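Local coordinates for putative methyl-accepting chemotaxis signal transduction protein (Campylobacter jejuni subsp. jejuni serotype O:2, PDB 4XMQ) that probably serves as a chemoreceptor, sensing small-molecule ligands through a tandem (double) Cache sensor domain, probably periplasmic, to steer chemotaxis, at residues K45-L50 and G66-Y71. Residues are numbered along the deposited sequence; the frame is centred on the assembly and turned at random.
Sequences KDIANL and GPILKY
I68 fills the gap between helix 58-76 and the C-terminal part of helix 9-48 with the loop after it, its CB directed at D46, I47 and L50. Its two branches divide the work. CD1 meets L50 tip to tip, 3.9 Å from L50 CD1. CG2, set anti to the backbone N of I68, lies between D46 and I47, 4.3 Å from D46 CB. Beside it, on the face turned to the sheet, I47 and L69 cross at about a right angle, with I47 CD1 3.8 Å from L69 CD2, and both rest on L157 of strand 152-162. The pairing belongs to the dCache architecture, in which a long N-terminal helix runs alongside two sensor modules; here it packs on the helix that precedes the first strand of one of them. This apolar cluster is the closely filled part, with L55 and V65 packed against both I47 and L50. The outer face of 45-50 is the loose side: K45 and N49 are exposed there, and L50 is partly so. Near D46 the second subunit closes in: OD2 of D46 is hydrogen-bonded to the OH of Y72 in its own chain and to ND1 of H74 of the second subunit, whose Y71 also packs on D46 and I68.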
loop_
_atom_site.group_PDB
_atom_site.type_symbol
_atom_site.label_atom_id
_atom_site.label_comp_id
_atom_site.label_asym_id
_atom_site.label_seq_id
_atom_site.Cartn_x
_atom_site.Cartn_y
_atom_site.Cartn_z
ATOM N N LYS B 45 15.503 -6.226 12.666
ATOM C CA LYS B 45 15.481 -6.005 14.122
ATOM C C LYS B 45 15.109 -7.309 14.848
ATOM O O LYS B 45 15.663 -7.609 15.908
ATOM C CB LYS B 45 14.501 -4.873 14.457
ATOM C CG LYS B 45 14.491 -4.368 15.903
ATOM C CD LYS B 45 13.607 -3.134 16.060
ATOM C CE LYS B 45 13.662 -2.632 17.509
ATOM N NZ LYS B 45 12.790 -1.440 17.693
ATOM N N ASP B 46 14.165 -8.071 14.300
ATOM C CA ASP B 46 13.806 -9.343 14.890
ATOM C C ASP B 46 14.888 -10.379 14.847
ATOM O O ASP B 46 15.056 -11.157 15.806
ATOM C CB ASP B 46 12.445 -9.868 14.349
ATOM C CG ASP B 46 11.260 -9.378 15.155
ATOM O OD1 ASP B 46 11.394 -9.217 16.403
ATOM O OD2 ASP B 46 10.129 -9.240 14.584
ATOM N N ILE B 47 15.590 -10.462 13.711
ATOM C CA ILE B 47 16.725 -11.371 13.588
ATOM C C ILE B 47 17.832 -10.988 14.595
ATOM O O ILE B 47 18.371 -11.846 15.293
ATOM C CB ILE B 47 17.248 -11.442 12.139
ATOM C CG1 ILE B 47 16.177 -12.025 11.239
ATOM C CG2 ILE B 47 18.501 -12.314 12.063
ATOM C CD1 ILE B 47 16.413 -11.820 9.750
ATOM N N ALA B 48 18.145 -9.706 14.657
ATOM C CA ALA B 48 19.218 -9.232 15.515
ATOM C C ALA B 48 18.846 -9.326 16.996
ATOM O O ALA B 48 19.710 -9.300 17.842
ATOM C CB ALA B 48 19.571 -7.820 15.175
ATOM N N ASN B 49 17.563 -9.470 17.293
ATOM C CA ASN B 49 17.086 -9.627 18.656
ATOM C C ASN B 49 17.281 -11.065 19.168
ATOM O O ASN B 49 17.146 -11.335 20.376
ATOM C CB ASN B 49 15.604 -9.231 18.753
ATOM C CG ASN B 49 15.098 -9.223 20.179
ATOM O OD1 ASN B 49 14.121 -9.888 20.502
ATOM N ND2 ASN B 49 15.760 -8.460 21.035
ATOM N N LEU B 50 17.570 -12.014 18.276
ATOM C CA LEU B 50 17.934 -13.336 18.687
ATOM C C LEU B 50 19.238 -13.290 19.502
ATOM O O LEU B 50 20.112 -12.463 19.230
ATOM C CB LEU B 50 18.148 -14.240 17.477
ATOM C CG LEU B 50 16.889 -14.659 16.748
ATOM C CD1 LEU B 50 17.268 -15.293 15.416
ATOM C CD2 LEU B 50 16.005 -15.581 17.570
ATOM N N GLY B 66 15.376 -19.232 10.357
ATOM C CA GLY B 66 14.463 -19.755 9.364
ATOM C C GLY B 66 12.987 -19.437 9.581
ATOM O O GLY B 66 12.323 -18.942 8.702
ATOM N N PRO B 67 12.457 -19.778 10.787
ATOM C CA PRO B 67 11.052 -19.507 11.061
ATOM C C PRO B 67 10.678 -18.038 10.912
ATOM O O PRO B 67 9.587 -17.694 10.425
ATOM C CB PRO B 67 10.835 -20.046 12.488
ATOM C CG PRO B 67 11.901 -21.044 12.645
ATOM C CD PRO B 67 13.102 -20.513 11.889
ATOM N N ILE B 68 11.566 -17.150 11.357
ATOM C CA ILE B 68 11.312 -15.724 11.258
ATOM C C ILE B 68 11.220 -15.256 9.799
ATOM O O ILE B 68 10.304 -14.524 9.445
ATOM C CB ILE B 68 12.402 -14.885 11.976
ATOM C CG1 ILE B 68 12.595 -15.455 13.379
ATOM C CG2 ILE B 68 11.999 -13.438 11.956
ATOM C CD1 ILE B 68 13.633 -14.719 14.243
ATOM N N LEU B 69 12.100 -15.777 8.943
ATOM C CA LEU B 69 12.059 -15.456 7.508
ATOM C C LEU B 69 10.693 -15.899 6.904
ATOM O O LEU B 69 10.085 -15.160 6.130
ATOM C CB LEU B 69 13.195 -16.121 6.761
ATOM C CG LEU B 69 14.634 -15.862 7.209
ATOM C CD1 LEU B 69 15.630 -16.489 6.227
ATOM C CD2 LEU B 69 14.978 -14.363 7.333
ATOM N N LYS B 70 10.246 -17.114 7.274
ATOM C CA LYS B 70 9.052 -17.656 6.734
ATOM C C LYS B 70 7.795 -16.917 7.211
ATOM O O LYS B 70 6.924 -16.564 6.427
ATOM C CB LYS B 70 8.947 -19.136 7.094
ATOM C CG LYS B 70 7.805 -19.873 6.401
ATOM C CD LYS B 70 7.942 -21.371 6.618
ATOM C CE LYS B 70 7.107 -22.138 5.599
ATOM N NZ LYS B 70 7.177 -23.604 5.859
ATOM N N TYR B 71 7.707 -16.641 8.534
ATOM C CA TYR B 71 6.578 -15.860 9.039
ATOM C C TYR B 71 6.505 -14.483 8.350
ATOM O O TYR B 71 5.455 -14.018 7.944
ATOM C CB TYR B 71 6.692 -15.707 10.580
ATOM C CG TYR B 71 6.453 -16.993 11.344
ATOM C CD1 TYR B 71 5.460 -17.853 10.975
ATOM C CD2 TYR B 71 7.281 -17.365 12.396
ATOM C CE1 TYR B 71 5.238 -19.062 11.670
ATOM C CE2 TYR B 71 7.068 -18.537 13.109
ATOM C CZ TYR B 71 6.058 -19.370 12.742
ATOM O OH TYR B 71 5.823 -20.526 13.488
#